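PDB 3FBT: chorismate mutase and shikimate 5-dehydrogenase fusion protein from Clostridium acetobutylicum, which probably catalyses the reversible NADPH-linked reduction of 3-dehydroshikimate to shikimate in the portion crystallised here, the longer natural protein also having chorismate mutase activity. Local coordinates for residues A[114-119]-A[236-241]; A[126-131]-A[196-201]; A[208-213]-A[220-225]. All blocks are in the same frame, centred on the assembly; numbering follows the deposited sequence.

Contacts 2 and 3 are buried against the parallel sheet of the nucleotide-binding domain, whereas contact 1, between two helix ends, is only partly buried. Contact 3 buries the largest surface of the three: strand 209-212 lies under the helix that follows it, and a carboxylate-threonine hydrogen bond is set beside apolar packing. Contact 2 reaches the same sheet from the adjoining loop 196-201, with no polar bond between its segments; the two neighbour each other through Ser-197 and Val-199 against Phe-222 and Tyr-225. Contact 1 sets an alkyl chain over an aromatic ring. It meets contact 3 where Met-239 packs on Leu-213, whereas contacts 1 and 2 do not touch.

Contact 1. Residues A[114-119]-A[236-241]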
# COMPACT_ATOMS: atom_id res chain seq x y z
N SER A 114 -5.81 -30.02 15.38
CA SER A 114 -7.24 -30.36 15.52
C SER A 114 -7.76 -30.94 14.25
O SER A 114 -8.37 -32.01 14.27
CB SER A 114 -8.09 -29.19 15.87
OG SER A 114 -7.44 -28.51 16.91
N LYS A 115 -7.51 -30.25 13.15
CA LYS A 115 -8.06 -30.63 11.90
C LYS A 115 -7.63 -32.02 11.46
O LYS A 115 -8.44 -32.78 10.98
CB LYS A 115 -7.74 -29.62 10.81
CG LYS A 115 -8.41 -29.94 9.45
CD LYS A 115 -9.87 -29.49 9.52
CE LYS A 115 -10.56 -29.62 8.17
NZ LYS A 115 -11.77 -28.66 8.10
N PHE A 116 -6.37 -32.39 11.62
CA PHE A 116 -6.07 -33.78 11.36
C PHE A 116 -6.12 -34.65 12.62
O PHE A 116 -5.56 -35.74 12.66
CB PHE A 116 -4.77 -33.87 10.59
CG PHE A 116 -4.79 -33.03 9.32
CD1 PHE A 116 -5.10 -33.59 8.10
CD2 PHE A 116 -4.57 -31.65 9.38
CE1 PHE A 116 -5.16 -32.80 6.95
CE2 PHE A 116 -4.63 -30.89 8.27
CZ PHE A 116 -4.92 -31.45 7.04
N ARG A 117 -6.73 -34.16 13.68
CA ARG A 117 -6.86 -34.95 14.91
C ARG A 117 -5.54 -35.55 15.43
O ARG A 117 -5.45 -36.76 15.68
CB ARG A 117 -7.89 -36.09 14.73
N VAL A 118 -4.52 -34.72 15.59
CA VAL A 118 -3.25 -35.23 16.14
C VAL A 118 -3.34 -34.89 17.58
O VAL A 118 -3.32 -33.73 17.89
CB VAL A 118 -2.03 -34.48 15.54
CG1 VAL A 118 -0.72 -34.83 16.31
CG2 VAL A 118 -1.89 -34.78 14.05
N GLU A 119 -3.47 -35.86 18.48
CA GLU A 119 -3.51 -35.51 19.91
C GLU A 119 -2.11 -35.22 20.49
O GLU A 119 -1.13 -35.83 20.10
CB GLU A 119 -4.17 -36.62 20.75
CG GLU A 119 -4.43 -36.18 22.18
CD GLU A 119 -5.13 -34.79 22.25
OE1 GLU A 119 -6.37 -34.78 22.09
OE2 GLU A 119 -4.44 -33.74 22.46
N GLY A 236 2.22 -28.82 6.18
CA GLY A 236 1.85 -27.64 6.94
C GLY A 236 0.86 -26.71 6.27
O GLY A 236 0.77 -25.56 6.66
N LEU A 237 0.16 -27.18 5.24
CA LEU A 237 -0.76 -26.32 4.49
C LEU A 237 -1.91 -25.75 5.32
O LEU A 237 -2.18 -24.54 5.27
CB LEU A 237 -1.27 -27.02 3.25
CG LEU A 237 -2.06 -26.20 2.24
CD1 LEU A 237 -1.35 -24.84 1.93
CD2 LEU A 237 -2.15 -27.09 0.99
N TYR A 238 -2.51 -26.58 6.16
CA TYR A 238 -3.59 -26.09 6.96
C TYR A 238 -3.10 -25.01 7.94
O TYR A 238 -3.84 -24.09 8.29
CB TYR A 238 -4.28 -27.24 7.69
CG TYR A 238 -5.68 -26.85 8.06
CD1 TYR A 238 -6.69 -26.85 7.10
CD2 TYR A 238 -5.97 -26.45 9.34
CE1 TYR A 238 -7.97 -26.42 7.43
CE2 TYR A 238 -7.27 -26.04 9.70
CZ TYR A 238 -8.25 -26.03 8.73
OH TYR A 238 -9.54 -25.63 9.11
N MET A 239 -1.87 -25.14 8.43
CA MET A 239 -1.33 -24.16 9.31
C MET A 239 -1.17 -22.82 8.55
O MET A 239 -1.55 -21.81 9.04
CB MET A 239 0.03 -24.64 9.87
CG MET A 239 0.73 -23.61 10.82
SD MET A 239 2.28 -24.33 11.55
CE MET A 239 2.97 -22.97 12.47
N LEU A 240 -0.55 -22.84 7.37
CA LEU A 240 -0.38 -21.65 6.58
C LEU A 240 -1.72 -20.95 6.35
O LEU A 240 -1.83 -19.74 6.53
CB LEU A 240 0.24 -22.00 5.25
CG LEU A 240 0.58 -20.81 4.34
CD1 LEU A 240 1.75 -19.97 4.93
CD2 LEU A 240 0.96 -21.42 2.97
N VAL A 241 -2.75 -21.71 5.96
CA VAL A 241 -4.04 -21.13 5.66
C VAL A 241 -4.67 -20.63 6.87
O VAL A 241 -5.22 -19.52 6.87
CB VAL A 241 -4.97 -22.10 4.88
CG1 VAL A 241 -6.38 -21.55 4.80
CG2 VAL A 241 -4.37 -22.28 3.50
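Lys-115, in the last turn of helix 105-115, lays its aliphatic chain across one face of the Tyr-238 ring, near the start of helix 237-252. CB comes first, 3.8 Å from Tyr-238 CE2 and close to CD2 as well. The next carbon, CG, is poised over the middle of the ring, 3.9 Å from its centroid and only 8° from the ring normal, a well-centred CH-pi contact. Setting CG anti to the backbone N (chi1 -176°) carries the chain over the ring, and a bend at chi2 turns CD toward the phenol end, 3.9 Å from Tyr-238 OH. CE still skirts the ring near CE1. At the tip, NZ forms salt bridges with Asp-262 and Glu-258, and the Asp-262 carboxylate also has a weak hydrogen bond with the tyrosine hydroxyl.

Phe-116 adds a second, smaller touch. Its CE2 lies 3.7 Å from Tyr-238 CB, which sits in the plane of the phenylalanine ring, at its edge. Just beyond, Arg-117, with positive phi, is the C-prime residue of a Schellman motif closing the helix, in which Val-118 N bonds to Leu-113 O and Arg-117 N to Ser-114 O (2.8 Å). Gly-236, the N-cap of the partner helix, is a predicted NADP(+)-binding residue. The whole is thus a helix C-terminus docked against a helix N-terminus beside the predicted NADP(+) site of the shikimate dehydrogenase domain.

Contact 2. Residues A[126-131]-A[196-201]. With SO4 (sulfate ion), chain E.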
# COMPACT_ATOMS: atom_id res chain seq x y z
N VAL A 126 8.10 -34.88 20.01
CA VAL A 126 9.44 -34.61 19.56
C VAL A 126 9.53 -33.53 18.50
O VAL A 126 9.00 -33.66 17.41
CB VAL A 126 10.13 -35.94 19.07
CG1 VAL A 126 11.46 -35.62 18.43
CG2 VAL A 126 10.34 -36.85 20.30
N VAL A 127 10.24 -32.47 18.80
CA VAL A 127 10.41 -31.39 17.82
C VAL A 127 11.78 -31.37 17.16
O VAL A 127 12.83 -31.35 17.86
CB VAL A 127 10.18 -29.99 18.49
CG1 VAL A 127 10.25 -28.85 17.44
CG2 VAL A 127 8.91 -29.96 19.24
N LEU A 128 11.79 -31.33 15.83
CA LEU A 128 13.04 -31.27 15.10
C LEU A 128 13.42 -29.85 14.70
O LEU A 128 12.66 -29.17 14.00
CB LEU A 128 13.00 -32.11 13.84
CG LEU A 128 12.38 -33.50 14.04
CD1 LEU A 128 12.34 -34.16 12.66
CD2 LEU A 128 13.14 -34.28 15.04
N GLY A 129 14.61 -29.43 15.13
CA GLY A 129 15.10 -28.05 14.99
C GLY A 129 14.66 -27.04 16.05
O GLY A 129 13.64 -27.18 16.72
N SER A 130 15.43 -25.97 16.18
CA SER A 130 15.17 -24.93 17.17
C SER A 130 14.83 -23.56 16.63
O SER A 130 14.63 -22.65 17.42
CB SER A 130 16.40 -24.76 18.03
OG SER A 130 17.47 -24.39 17.18
N GLY A 131 14.85 -23.38 15.31
CA GLY A 131 14.39 -22.15 14.67
C GLY A 131 13.09 -22.25 13.88
O GLY A 131 12.23 -23.13 14.11
N GLU A 196 16.25 -33.98 1.09
CA GLU A 196 16.76 -34.33 2.40
C GLU A 196 15.62 -34.47 3.35
O GLU A 196 14.56 -33.83 3.23
CB GLU A 196 17.61 -33.21 3.00
CG GLU A 196 19.03 -33.11 2.54
CD GLU A 196 19.72 -31.99 3.26
OE1 GLU A 196 19.64 -31.95 4.51
OE2 GLU A 196 20.33 -31.13 2.60
N SER A 197 15.88 -35.28 4.37
CA SER A 197 15.02 -35.40 5.47
C SER A 197 15.82 -35.00 6.69
O SER A 197 17.02 -35.24 6.73
CB SER A 197 14.59 -36.82 5.54
OG SER A 197 13.68 -36.99 6.55
N PRO A 198 15.18 -34.39 7.71
CA PRO A 198 15.97 -34.26 8.93
C PRO A 198 16.30 -35.61 9.64
O PRO A 198 17.27 -35.65 10.36
CB PRO A 198 15.08 -33.39 9.84
CG PRO A 198 13.68 -33.71 9.38
CD PRO A 198 13.81 -33.88 7.88
N VAL A 199 15.47 -36.65 9.51
CA VAL A 199 15.75 -37.94 10.20
C VAL A 199 15.60 -39.17 9.28
O VAL A 199 15.04 -39.07 8.17
CB VAL A 199 14.89 -38.12 11.49
CG1 VAL A 199 15.14 -37.00 12.51
CG2 VAL A 199 13.48 -38.12 11.17
N ASP A 200 16.12 -40.33 9.71
CA ASP A 200 15.95 -41.54 8.88
C ASP A 200 14.55 -42.10 9.07
O ASP A 200 13.89 -41.83 10.08
CB ASP A 200 16.96 -42.64 9.23
CG ASP A 200 18.41 -42.22 9.02
OD1 ASP A 200 18.75 -41.86 7.87
OD2 ASP A 200 19.21 -42.27 10.01
N LYS A 201 14.10 -42.90 8.11
CA LYS A 201 12.75 -43.53 8.15
C LYS A 201 12.55 -44.44 9.33
O LYS A 201 11.45 -44.57 9.91
CB LYS A 201 12.51 -44.37 6.91
CG LYS A 201 11.21 -45.14 7.02
CD LYS A 201 10.83 -45.78 5.72
CE LYS A 201 9.69 -46.76 5.95
NZ LYS A 201 10.15 -48.09 6.54
S SO4 E . 19.16 -26.73 14.87
O1 SO4 E . 19.51 -28.15 14.58
O2 SO4 E . 20.28 -26.07 14.19
O3 SO4 E . 17.92 -26.30 14.20
O4 SO4 E . 19.01 -26.38 16.27
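Leu-128, at the end of strand 124-128 in the parallel sheet of a Rossmann-type domain, meets Pro-198 and Val-199 of the loop 196-201. The strand runs straight into the glycine-rich turn of the nucleotide-binding motif, in which Gly-129, Ser-130 and Gly-131 are predicted to bind NADP(+).

Leucine provides most of the buried surface, and a single methyl, CD1, does the touching. This methyl is 3.6 Å from Pro-198 CG, with Pro-198 CB a little farther off, so it bears on the outer carbons of the pyrrolidine ring; the two side chains cross at about a right angle. CD1 also lies 4.0 Å from Val-199 CG1, making one branch of the leucine the partner of both residues. Leu-128 has CG anti to the carbonyl carbon (chi1 -45°) and CD1 extended beyond it, which sends this methyl out to the loop. Ile-182 and Asn-184 of strand 181-184 and Tyr-171 of helix 171-174 pack around the leucine.

The loop is tied to itself by Ser-197 OG, which donates to Val-199 O at 3.0 Å, in the carbonyl plane and on a lone pair. On the turn, a sulfate, probably from the crystallisation liquor, is held also by Thr-153 and Arg-154. Ser-130 grips it twice: N reaches O3 at 3.2 Å with an N-H...O angle of 164°, and OG reaches O4 at 2.7 Å.

Contact 3. Residues A[208-213]-A[220-225]; sequences SSAVDL and TLFLKY
Thr-220 opens helix 221-228 with a hydroxyl that works in two directions. OG1 donates to Asp-212 OD2 at 2.9 Å, arriving on the anti side of the carboxylate and 16° out of its plane. Thr-220 is the N-cap residue, and the same oxygen makes the capping bond, accepting from Leu-223 N at 3.0 Å. A chi1 of 56° puts OG1 between the backbone N and the carbonyl carbon, which turns it both to the carboxylate and to the N-H of Leu-223, and the methyl CG2 also closes on OD2. The other carboxylate oxygen, OD1, accepts from Asn-184 ND2 and Ile-214 N, so this buried aspartate is bonded through both oxygens and its rotation should be well fixed.

Phe-222 follows, its ring reaching back to the strand. CD2 lies 3.6 Å from Asp-212 OD2, and the carboxylate and ring planes stand 89° apart. One atom farther out, CE2 meets Val-211 O at 3.8 Å and packs more loosely on the methyl of Ala-210.

Leu-223 packs on Ala-210 and Asp-212 too, from beside the phenylalanine. Its CG comes to 3.8 Å from Asp-212 CB, while CD2 rests beside Ala-210 O and lies 4.1 Å from Ala-210 CB. Apolar packing thereby flanks the polar cluster around Thr-220.

The short axes of strand 209-212 and helix 221-225 run nearly antiparallel, 8.7 Å apart, as the first two elements of a beta-alpha-beta unit completed by strand 232-234. Phe-222 also touches Ile-182 of strand 181-184 and Leu-223 touches Ala-233 of strand 232-234, while Val-211 points away from this helix and packs on Met-112 and Leu-113 of helix 105-115.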
# COMPACT_ATOMS: atom_id res chain seq x y z
N SER A 208 3.76 -42.42 16.17
CA SER A 208 2.49 -42.70 15.48
C SER A 208 1.87 -41.50 14.72
O SER A 208 0.86 -41.68 14.06
CB SER A 208 1.50 -43.27 16.45
OG SER A 208 1.38 -42.33 17.49
N SER A 209 2.47 -40.31 14.81
CA SER A 209 2.13 -39.17 13.92
C SER A 209 3.37 -38.35 13.47
O SER A 209 4.22 -38.02 14.29
CB SER A 209 1.22 -38.25 14.65
OG SER A 209 -0.03 -38.84 14.74
N ALA A 210 3.45 -38.03 12.18
CA ALA A 210 4.50 -37.23 11.67
C ALA A 210 3.84 -35.93 11.23
O ALA A 210 2.95 -36.02 10.41
CB ALA A 210 5.09 -37.92 10.45
N VAL A 211 4.29 -34.76 11.75
CA VAL A 211 3.83 -33.41 11.32
C VAL A 211 5.02 -32.62 10.69
O VAL A 211 6.01 -32.34 11.39
CB VAL A 211 3.25 -32.55 12.53
CG1 VAL A 211 2.60 -31.14 12.06
CG2 VAL A 211 2.22 -33.31 13.34
N ASP A 212 4.97 -32.28 9.42
CA ASP A 212 5.95 -31.37 8.83
C ASP A 212 5.34 -29.97 8.65
O ASP A 212 4.26 -29.83 8.11
CB ASP A 212 6.38 -31.86 7.46
CG ASP A 212 7.76 -31.33 7.08
OD1 ASP A 212 8.12 -30.25 7.58
OD2 ASP A 212 8.52 -32.02 6.32
N LEU A 213 6.02 -28.93 9.08
CA LEU A 213 5.49 -27.57 8.87
C LEU A 213 5.74 -27.07 7.45
O LEU A 213 5.19 -26.05 7.05
CB LEU A 213 6.07 -26.55 9.86
CG LEU A 213 5.45 -26.27 11.20
CD1 LEU A 213 5.33 -27.58 12.00
CD2 LEU A 213 6.43 -25.35 11.80
N THR A 220 7.05 -34.13 1.72
CA THR A 220 8.47 -34.20 1.90
C THR A 220 8.98 -35.68 2.00
O THR A 220 8.23 -36.59 2.39
CB THR A 220 8.87 -33.45 3.18
OG1 THR A 220 8.14 -33.99 4.29
CG2 THR A 220 8.56 -31.92 3.09
N LEU A 221 10.24 -35.92 1.69
CA LEU A 221 10.89 -37.19 2.04
C LEU A 221 10.47 -37.58 3.45
O LEU A 221 9.99 -38.69 3.72
CB LEU A 221 12.41 -37.07 1.93
CG LEU A 221 13.24 -38.37 1.96
CD1 LEU A 221 12.74 -39.39 0.89
CD2 LEU A 221 14.72 -38.08 1.76
N PHE A 222 10.61 -36.64 4.38
CA PHE A 222 10.20 -36.89 5.74
C PHE A 222 8.80 -37.46 5.84
O PHE A 222 8.58 -38.38 6.65
CB PHE A 222 10.33 -35.62 6.57
CG PHE A 222 9.73 -35.70 7.96
CD1 PHE A 222 10.39 -36.37 8.96
CD2 PHE A 222 8.54 -35.03 8.28
CE1 PHE A 222 9.89 -36.40 10.21
CE2 PHE A 222 8.04 -35.01 9.55
CZ PHE A 222 8.72 -35.71 10.52
N LEU A 223 7.83 -36.90 5.11
CA LEU A 223 6.47 -37.40 5.14
C LEU A 223 6.18 -38.71 4.33
O LEU A 223 5.32 -39.51 4.72
CB LEU A 223 5.49 -36.30 4.75
CG LEU A 223 5.37 -35.10 5.71
CD1 LEU A 223 4.40 -34.14 5.07
CD2 LEU A 223 4.87 -35.54 7.11
N LYS A 224 6.86 -38.90 3.20
CA LYS A 224 6.81 -40.17 2.48
C LYS A 224 7.17 -41.29 3.47
O LYS A 224 6.34 -42.20 3.79
CB LYS A 224 7.81 -40.16 1.32
CG LYS A 224 7.81 -41.46 0.54
CD LYS A 224 9.09 -41.68 -0.20
CE LYS A 224 9.41 -40.49 -1.13
NZ LYS A 224 10.23 -40.94 -2.33
N TYR A 225 8.39 -41.18 4.01
CA TYR A 225 8.87 -42.03 5.08
C TYR A 225 7.78 -42.41 6.03
O TYR A 225 7.67 -43.57 6.42
CB TYR A 225 9.92 -41.32 5.91
CG TYR A 225 11.25 -41.23 5.26
CD1 TYR A 225 11.48 -41.80 4.02
CD2 TYR A 225 12.30 -40.58 5.91
CE1 TYR A 225 12.74 -41.72 3.42
CE2 TYR A 225 13.52 -40.47 5.34
CZ TYR A 225 13.76 -41.05 4.11
OH TYR A 225 15.03 -40.93 3.59